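Local coordinates for protein prolyl 4-hydroxylase (Phytophthora capsici LT1534, PDB 6IUQ) that probably hydroxylates proline residues of its substrates at the 4-position, as an iron(II)-dependent oxygenase of the 2-oxoglutarate family with a double-stranded beta-helix core, at residues Val236-Gln248 / Phe257-Leu269. Numbering follows the deposited sequence.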
ATOM      1  N   VAL A 236     -14.982  -6.627   2.208  1.00 30.64           N
ATOM      2  CA  VAL A 236     -14.020  -6.725   1.128  1.00 29.33           C
ATOM      3  C   VAL A 236     -14.154  -8.085   0.418  1.00 29.41           C
ATOM      4  O   VAL A 236     -14.589  -9.070   1.011  1.00 32.39           O
ATOM      5  CB  VAL A 236     -12.583  -6.487   1.656  1.00 26.95           C
ATOM      6  CG1 VAL A 236     -11.992  -7.765   2.234  1.00 28.52           C
ATOM      7  CG2 VAL A 236     -11.717  -5.962   0.565  1.00 35.05           C
ATOM      8  N   ASN A 237     -13.804  -8.109  -0.865  1.00 30.67           N
ATOM      9  CA  ASN A 237     -13.916  -9.295  -1.721  1.00 34.43           C
ATOM     10  C   ASN A 237     -15.354  -9.834  -1.835  1.00 32.35           C
ATOM     11  O   ASN A 237     -15.574 -11.026  -1.977  1.00 32.78           O
ATOM     12  CB  ASN A 237     -12.952 -10.379  -1.236  1.00 32.29           C
ATOM     13  CG  ASN A 237     -11.496  -9.980  -1.454  1.00 30.83           C
ATOM     14  OD1 ASN A 237     -11.169  -9.356  -2.457  1.00 26.79           O
ATOM     15  ND2 ASN A 237     -10.626 -10.334  -0.519  1.00 27.67           N
ATOM     16  N   ALA A 238     -16.307  -8.909  -1.810  1.00 28.49           N
ATOM     17  CA  ALA A 238     -17.725  -9.180  -1.993  1.00 39.15           C
ATOM     18  C   ALA A 238     -18.041  -9.620  -3.425  1.00 38.93           C
ATOM     19  O   ALA A 238     -17.232  -9.408  -4.332  1.00 33.59           O
ATOM     20  CB  ALA A 238     -18.544  -7.924  -1.630  1.00 35.01           C
ATOM     21  N   PRO A 239     -19.224 -10.231  -3.629  1.00 43.64           N
ATOM     22  CA  PRO A 239     -19.666 -10.622  -4.979  1.00 47.07           C
ATOM     23  C   PRO A 239     -19.755  -9.448  -5.967  1.00 39.89           C
ATOM     24  O   PRO A 239     -19.307  -9.602  -7.111  1.00 33.18           O
ATOM     25  CB  PRO A 239     -21.057 -11.225  -4.732  1.00 44.69           C
ATOM     26  CG  PRO A 239     -20.985 -11.748  -3.329  1.00 41.65           C
ATOM     27  CD  PRO A 239     -20.139 -10.736  -2.587  1.00 41.36           C
ATOM     28  N   GLU A 240     -20.299  -8.306  -5.546  1.00 28.32           N
ATOM     29  CA  GLU A 240     -20.417  -7.175  -6.463  1.00 37.13           C
ATOM     30  C   GLU A 240     -19.049  -6.589  -6.813  1.00 39.69           C
ATOM     31  O   GLU A 240     -18.918  -5.848  -7.790  1.00 38.56           O
ATOM     32  CB  GLU A 240     -21.310  -6.074  -5.890  1.00 43.37           C
ATOM     33  CG  GLU A 240     -20.802  -5.455  -4.608  1.00 45.14           C
ATOM     34  CD  GLU A 240     -21.489  -6.036  -3.382  1.00 59.61           C
ATOM     35  OE1 GLU A 240     -21.805  -5.255  -2.452  1.00 59.74           O
ATOM     36  OE2 GLU A 240     -21.724  -7.269  -3.359  1.00 55.96           O
ATOM     37  N   ASP A 241     -18.031  -6.921  -6.025  1.00 37.70           N
ATOM     38  CA  ASP A 241     -16.669  -6.510  -6.350  1.00 37.65           C
ATOM     39  C   ASP A 241     -16.076  -7.391  -7.439  1.00 32.66           C
ATOM     40  O   ASP A 241     -15.037  -7.058  -7.999  1.00 31.34           O
ATOM     41  CB  ASP A 241     -15.761  -6.553  -5.107  1.00 35.87           C
ATOM     42  CG  ASP A 241     -16.089  -5.462  -4.114  1.00 39.19           C
ATOM     43  OD1 ASP A 241     -16.678  -4.439  -4.537  1.00 41.56           O
ATOM     44  OD2 ASP A 241     -15.761  -5.629  -2.915  1.00 41.79           O
ATOM     45  N   ALA A 242     -16.716  -8.520  -7.730  1.00 31.36           N
ATOM     46  CA  ALA A 242     -16.170  -9.442  -8.731  1.00 33.41           C
ATOM     47  C   ALA A 242     -16.948  -9.400 -10.046  1.00 32.47           C
ATOM     48  O   ALA A 242     -17.008 -10.389 -10.787  1.00 31.16           O
ATOM     49  CB  ALA A 242     -16.145 -10.854  -8.192  1.00 30.31           C
ATOM     50  N   GLN A 243     -17.538  -8.252 -10.341  1.00 29.78           N
ATOM     51  CA  GLN A 243     -18.268  -8.092 -11.584  1.00 32.09           C
ATOM     52  C   GLN A 243     -18.219  -6.652 -12.066  1.00 32.38           C
ATOM     53  O   GLN A 243     -17.940  -5.735 -11.295  1.00 32.50           O
ATOM     54  CB  GLN A 243     -19.723  -8.530 -11.408  1.00 30.51           C
ATOM     55  CG  GLN A 243     -20.485  -7.632 -10.478  1.00 31.44           C
ATOM     56  CD  GLN A 243     -21.902  -8.112 -10.202  1.00 44.53           C
ATOM     57  OE1 GLN A 243     -22.180  -9.316 -10.183  1.00 40.25           O
ATOM     58  NE2 GLN A 243     -22.806  -7.162  -9.966  1.00 42.09           N
ATOM     59  N   LEU A 244     -18.500  -6.470 -13.347  1.00 29.34           N
ATOM     60  CA  LEU A 244     -18.557  -5.164 -13.976  1.00 28.37           C
ATOM     61  C   LEU A 244     -19.946  -4.932 -14.561  1.00 30.19           C
ATOM     62  O   LEU A 244     -20.532  -5.853 -15.117  1.00 25.67           O
ATOM     63  CB  LEU A 244     -17.523  -5.072 -15.099  1.00 30.46           C
ATOM     64  CG  LEU A 244     -16.189  -4.416 -14.836  1.00 36.08           C
ATOM     65  CD1 LEU A 244     -15.430  -4.327 -16.142  1.00 27.67           C
ATOM     66  CD2 LEU A 244     -16.417  -3.032 -14.216  1.00 41.99           C
ATOM     67  N   ARG A 245     -20.464  -3.713 -14.469  1.00 31.89           N
ATOM     68  CA  ARG A 245     -21.725  -3.410 -15.141  1.00 32.16           C
ATOM     69  C   ARG A 245     -21.468  -2.661 -16.433  1.00 34.54           C
ATOM     70  O   ARG A 245     -20.685  -1.715 -16.453  1.00 35.01           O
ATOM     71  CB  ARG A 245     -22.657  -2.562 -14.273  1.00 31.99           C
ATOM     72  CG  ARG A 245     -22.800  -2.989 -12.827  1.00 51.48           C
ATOM     73  CD  ARG A 245     -24.012  -2.313 -12.154  1.00 51.08           C
ATOM     74  NE  ARG A 245     -24.049  -0.848 -12.270  1.00 44.68           N
ATOM     75  CZ  ARG A 245     -23.330  -0.016 -11.516  1.00 46.94           C
ATOM     76  NH1 ARG A 245     -22.478  -0.504 -10.627  1.00 49.47           N
ATOM     77  NH2 ARG A 245     -23.441   1.303 -11.665  1.00 43.46           N
ATOM     78  N   LEU A 246     -22.136  -3.082 -17.502  1.00 31.37           N
ATOM     79  CA  LEU A 246     -22.291  -2.249 -18.692  1.00 35.28           C
ATOM     80  C   LEU A 246     -23.732  -1.748 -18.779  1.00 35.60           C
ATOM     81  O   LEU A 246     -24.668  -2.540 -18.844  1.00 34.40           O
ATOM     82  CB  LEU A 246     -21.933  -3.010 -19.971  1.00 31.50           C
ATOM     83  CG  LEU A 246     -22.198  -2.184 -21.237  1.00 35.77           C
ATOM     84  CD1 LEU A 246     -21.285  -0.962 -21.268  1.00 39.29           C
ATOM     85  CD2 LEU A 246     -22.054  -3.000 -22.523  1.00 37.12           C
ATOM     86  N   THR A 247     -23.911  -0.435 -18.791  1.00 29.46           N
ATOM     87  CA  THR A 247     -25.241   0.134 -18.750  1.00 28.91           C
ATOM     88  C   THR A 247     -25.513   0.883 -20.035  1.00 34.41           C
ATOM     89  O   THR A 247     -24.590   1.158 -20.792  1.00 39.91           O
ATOM     90  CB  THR A 247     -25.400   1.094 -17.547  1.00 33.70           C
ATOM     91  OG1 THR A 247     -24.479   2.188 -17.684  1.00 40.00           O
ATOM     92  CG2 THR A 247     -25.113   0.379 -16.248  1.00 33.07           C
ATOM     93  N   GLN A 248     -26.770   1.248 -20.260  1.00 32.36           N
ATOM     94  CA  GLN A 248     -27.158   2.002 -21.450  1.00 36.53           C
ATOM     95  C   GLN A 248     -26.494   3.377 -21.523  1.00 36.96           C
ATOM     96  O   GLN A 248     -26.109   3.819 -22.607  1.00 35.10           O
ATOM     97  CB  GLN A 248     -28.683   2.145 -21.499  1.00 34.64           C
ATOM     98  CG  GLN A 248     -29.213   2.990 -22.653  1.00 35.42           C
ATOM     99  CD  GLN A 248     -30.730   2.890 -22.801  1.00 46.61           C
ATOM    100  OE1 GLN A 248     -31.398   2.123 -22.089  1.00 38.94           O
ATOM    101  NE2 GLN A 248     -31.280   3.668 -23.725  1.00 42.83           N
ATOM    102  N   PHE A 257     -18.009   4.458 -17.349  1.00 27.24           N
ATOM    103  CA  PHE A 257     -17.689   3.047 -17.289  1.00 27.41           C
ATOM    104  C   PHE A 257     -16.225   2.817 -16.884  1.00 25.80           C
ATOM    105  O   PHE A 257     -15.943   1.954 -16.055  1.00 22.49           O
ATOM    106  CB  PHE A 257     -17.973   2.403 -18.653  1.00 26.02           C
ATOM    107  CG  PHE A 257     -17.432   1.008 -18.803  1.00 24.76           C
ATOM    108  CD1 PHE A 257     -16.133   0.791 -19.241  1.00 22.80           C
ATOM    109  CD2 PHE A 257     -18.231  -0.090 -18.518  1.00 24.72           C
ATOM    110  CE1 PHE A 257     -15.632  -0.499 -19.382  1.00 23.43           C
ATOM    111  CE2 PHE A 257     -17.743  -1.382 -18.667  1.00 27.20           C
ATOM    112  CZ  PHE A 257     -16.443  -1.589 -19.098  1.00 22.50           C
ATOM    113  N   LEU A 258     -15.298   3.560 -17.483  1.00 20.46           N
ATOM    114  CA  LEU A 258     -13.885   3.431 -17.119  1.00 23.03           C
ATOM    115  C   LEU A 258     -13.666   3.862 -15.672  1.00 28.47           C
ATOM    116  O   LEU A 258     -12.871   3.257 -14.953  1.00 18.55           O
ATOM    117  CB  LEU A 258     -13.005   4.255 -18.059  1.00 20.75           C
ATOM    118  CG  LEU A 258     -13.038   3.691 -19.482  1.00 25.92           C
ATOM    119  CD1 LEU A 258     -12.233   4.536 -20.480  1.00 26.29           C
ATOM    120  CD2 LEU A 258     -12.549   2.245 -19.461  1.00 20.27           C
ATOM    121  N   GLU A 259     -14.406   4.889 -15.247  1.00 26.61           N
ATOM    122  CA  GLU A 259     -14.299   5.420 -13.899  1.00 27.23           C
ATOM    123  C   GLU A 259     -14.771   4.407 -12.836  1.00 24.31           C
ATOM    124  O   GLU A 259     -14.127   4.264 -11.795  1.00 24.62           O
ATOM    125  CB  GLU A 259     -15.078   6.738 -13.806  1.00 28.42           C
ATOM    126  CG  GLU A 259     -14.686   7.657 -12.657  1.00 37.91           C
ATOM    127  CD  GLU A 259     -13.313   8.330 -12.812  1.00 39.55           C
ATOM    128  OE1 GLU A 259     -12.482   7.947 -13.679  1.00 37.07           O
ATOM    129  OE2 GLU A 259     -13.067   9.261 -12.030  1.00 42.47           O
ATOM    130  N   ARG A 260     -15.850   3.671 -13.101  1.00 17.72           N
ATOM    131  CA  ARG A 260     -16.261   2.596 -12.184  1.00 23.15           C
ATOM    132  C   ARG A 260     -15.213   1.475 -12.137  1.00 22.68           C
ATOM    133  O   ARG A 260     -14.978   0.868 -11.088  1.00 21.85           O
ATOM    134  CB  ARG A 260     -17.621   2.008 -12.580  1.00 26.04           C
ATOM    135  CG  ARG A 260     -18.778   2.993 -12.463  1.00 30.46           C
ATOM    136  CD  ARG A 260     -20.144   2.296 -12.419  1.00 29.03           C
ATOM    137  NE  ARG A 260     -20.343   1.344 -13.505  1.00 32.65           N
ATOM    138  CZ  ARG A 260     -20.718   1.670 -14.740  1.00 33.87           C
ATOM    139  NH1 ARG A 260     -20.928   2.938 -15.065  1.00 27.30           N
ATOM    140  NH2 ARG A 260     -20.869   0.723 -15.660  1.00 29.40           N
ATOM    141  N   LEU A 261     -14.586   1.207 -13.277  1.00 18.51           N
ATOM    142  CA  LEU A 261     -13.535   0.198 -13.369  1.00 19.63           C
ATOM    143  C   LEU A 261     -12.332   0.599 -12.528  1.00 19.53           C
ATOM    144  O   LEU A 261     -11.800  -0.212 -11.771  1.00 17.17           O
ATOM    145  CB  LEU A 261     -13.124  -0.013 -14.834  1.00 19.57           C
ATOM    146  CG  LEU A 261     -12.069  -1.062 -15.174  1.00 20.34           C
ATOM    147  CD1 LEU A 261     -12.316  -2.363 -14.418  1.00 19.33           C
ATOM    148  CD2 LEU A 261     -12.073  -1.324 -16.674  1.00 20.73           C
ATOM    149  N   ARG A 262     -11.934   1.867 -12.649  1.00 15.22           N
ATOM    150  CA  ARG A 262     -10.785   2.391 -11.941  1.00 15.93           C
ATOM    151  C   ARG A 262     -10.899   2.188 -10.428  1.00 18.43           C
ATOM    152  O   ARG A 262      -9.888   1.951  -9.751  1.00 16.19           O
ATOM    153  CB  ARG A 262     -10.599   3.878 -12.271  1.00 16.63           C
ATOM    154  CG  ARG A 262      -9.416   4.519 -11.583  1.00 22.00           C
ATOM    155  CD  ARG A 262      -9.210   6.003 -11.949  1.00 17.57           C
ATOM    156  NE  ARG A 262     -10.321   6.866 -11.527  1.00 20.04           N
ATOM    157  CZ  ARG A 262     -10.546   7.242 -10.275  1.00 21.29           C
ATOM    158  NH1 ARG A 262      -9.763   6.789  -9.305  1.00 25.49           N
ATOM    159  NH2 ARG A 262     -11.570   8.039  -9.977  1.00 18.57           N
ATOM    160  N   ARG A 263     -12.130   2.249  -9.909  1.00 16.03           N
ATOM    161  CA  ARG A 263     -12.374   2.205  -8.466  1.00 17.95           C
ATOM    162  C   ARG A 263     -12.938   0.879  -8.003  1.00 20.53           C
ATOM    163  O   ARG A 263     -13.465   0.771  -6.901  1.00 17.51           O
ATOM    164  CB  ARG A 263     -13.338   3.319  -8.049  1.00 18.39           C
ATOM    165  CG  ARG A 263     -12.852   4.709  -8.405  1.00 19.55           C
ATOM    166  CD  ARG A 263     -13.806   5.775  -7.924  1.00 22.41           C
ATOM    167  NE  ARG A 263     -13.913   5.757  -6.473  1.00 23.55           N
ATOM    168  CZ  ARG A 263     -14.972   5.300  -5.817  1.00 28.17           C
ATOM    169  NH1 ARG A 263     -16.017   4.856  -6.496  1.00 25.19           N
ATOM    170  NH2 ARG A 263     -14.991   5.303  -4.491  1.00 28.14           N
ATOM    171  N   SER A 264     -12.834  -0.132  -8.851  1.00 21.27           N
ATOM    172  CA  SER A 264     -13.413  -1.429  -8.544  1.00 21.75           C
ATOM    173  C   SER A 264     -12.338  -2.485  -8.433  1.00 20.22           C
ATOM    174  O   SER A 264     -11.432  -2.513  -9.261  1.00 18.27           O
ATOM    175  CB  SER A 264     -14.418  -1.830  -9.625  1.00 22.62           C
ATOM    176  OG  SER A 264     -14.738  -3.197  -9.504  1.00 21.69           O
ATOM    177  N   PRO A 265     -12.432  -3.359  -7.412  1.00 20.35           N
ATOM    178  CA  PRO A 265     -11.488  -4.467  -7.232  1.00 19.38           C
ATOM    179  C   PRO A 265     -11.504  -5.480  -8.372  1.00 20.53           C
ATOM    180  O   PRO A 265     -10.589  -6.300  -8.461  1.00 18.51           O
ATOM    181  CB  PRO A 265     -11.958  -5.121  -5.931  1.00 22.52           C
ATOM    182  CG  PRO A 265     -12.688  -4.012  -5.197  1.00 22.19           C
ATOM    183  CD  PRO A 265     -13.355  -3.234  -6.277  1.00 20.33           C
ATOM    184  N   VAL A 266     -12.503  -5.422  -9.246  1.00 18.43           N
ATOM    185  CA  VAL A 266     -12.580  -6.366 -10.350  1.00 22.72           C
ATOM    186  C   VAL A 266     -11.386  -6.154 -11.296  1.00 24.43           C
ATOM    187  O   VAL A 266     -10.999  -7.056 -12.046  1.00 24.68           O
ATOM    188  CB  VAL A 266     -13.945  -6.248 -11.114  1.00 32.38           C
ATOM    189  CG1 VAL A 266     -13.980  -5.026 -12.029  1.00 29.78           C
ATOM    190  CG2 VAL A 266     -14.232  -7.522 -11.909  1.00 29.28           C
ATOM    191  N   GLN A 267     -10.760  -4.984 -11.210  1.00 18.66           N
ATOM    192  CA  GLN A 267      -9.592  -4.692 -12.034  1.00 21.73           C
ATOM    193  C   GLN A 267      -8.445  -5.678 -11.813  1.00 20.94           C
ATOM    194  O   GLN A 267      -7.606  -5.854 -12.695  1.00 19.08           O
ATOM    195  CB  GLN A 267      -9.091  -3.264 -11.775  1.00 19.69           C
ATOM    196  CG  GLN A 267      -8.411  -3.039 -10.422  1.00 13.36           C
ATOM    197  CD  GLN A 267      -8.029  -1.572 -10.225  1.00 21.89           C
ATOM    198  OE1 GLN A 267      -6.836  -1.227 -10.164  1.00 19.50           O
ATOM    199  NE2 GLN A 267      -9.043  -0.694 -10.149  1.00 15.26           N
ATOM    200  N   ARG A 268      -8.410  -6.306 -10.638  1.00 16.19           N
ATOM    201  CA  ARG A 268      -7.374  -7.285 -10.293  1.00 22.58           C
ATOM    202  C   ARG A 268      -7.359  -8.491 -11.252  1.00 24.56           C
ATOM    203  O   ARG A 268      -6.333  -9.176 -11.404  1.00 21.84           O
ATOM    204  CB  ARG A 268      -7.563  -7.760  -8.840  1.00 15.25           C
ATOM    205  CG  ARG A 268      -7.531  -6.614  -7.831  1.00 14.68           C
ATOM    206  CD  ARG A 268      -7.848  -7.050  -6.412  1.00 13.82           C
ATOM    207  NE  ARG A 268      -9.224  -7.493  -6.282  1.00 16.94           N
ATOM    208  CZ  ARG A 268      -9.758  -7.959  -5.154  1.00 20.25           C
ATOM    209  NH1 ARG A 268      -9.035  -8.052  -4.042  1.00 17.68           N
ATOM    210  NH2 ARG A 268     -11.017  -8.346  -5.143  1.00 19.14           N
ATOM    211  N   LEU A 269      -8.495  -8.733 -11.899  1.00 22.79           N
ATOM    212  CA  LEU A 269      -8.613  -9.794 -12.885  1.00 22.33           C
ATOM    213  C   LEU A 269      -8.072  -9.361 -14.228  1.00 26.10           C
ATOM    214  O   LEU A 269      -8.034 -10.161 -15.151  1.00 25.02           O
ATOM    215  CB  LEU A 269     -10.074 -10.217 -13.053  1.00 26.13           C
ATOM    216  CG  LEU A 269     -10.831 -10.523 -11.754  1.00 27.66           C
ATOM    217  CD1 LEU A 269     -12.315 -10.649 -12.022  1.00 31.24           C
ATOM    218  CD2 LEU A 269     -10.288 -11.786 -11.098  1.00 28.10           C
TER
HETATM  219  O   HOH W   1     -12.939  -8.815  -7.249  1.00 28.78           O
HETATM  220  O   HOH W   2     -17.478  -3.436  -9.344  1.00 27.42           O
HETATM  221  O   HOH W   3     -19.170  -1.538 -13.353  1.00 31.41           O
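Arg268 meets the amide oxygen of Asn237 end-on with both terminal nitrogens, NH2 at 2.9 Å and NH1 at 3.0 Å from OD1. The amide and guanidinium planes are nearly coplanar, 15° apart, and OD1 lies in the guanidinium plane. A bend at chi3 turns the arginine so that its NE also bonds Pro265 O, while water 1 joins NH2 to Asp241 O. Next to this polar clasp the Pro265 ring lies against the Asp241 side chain, CG to CG 3.9 Å.

Farther along the loop, Leu244 dips toward the helix. Its CG meets Val266 CG1 at 3.6 Å, the two side chains crossing at about a right angle, and its CD1 approaches Leu261 CD1 and Phe257 CZ. Phe318 of helix 313-328 touches both Leu244 and Phe257. At the outer end Arg260 NH2 donates to Arg245 O (2.6 Å), which sits in the guanidinium plane although the donor stands 45° out of the carbonyl plane; Asp250 forms a salt bridge with the same nitrogen. The Arg245 guanidinium folds back over Arg260, planes 29° apart, with Arg260 NE over one of its faces. Water 3 accepts from Arg260 NE and Arg245 N, and water 2 links Gln243 O to Ser264 OG.

The contact thus pins the loop after strand 224-232 to helix 254-262 and the 3-10 turn 265-267. Few direct bonds cross it and three waters bridge it; Asp250 probably offsets the like charges of the stacked arginines, while the side chain of Arg268, about 12 Å from the iron(II) ion, also donates through NH1 to Asn159 O.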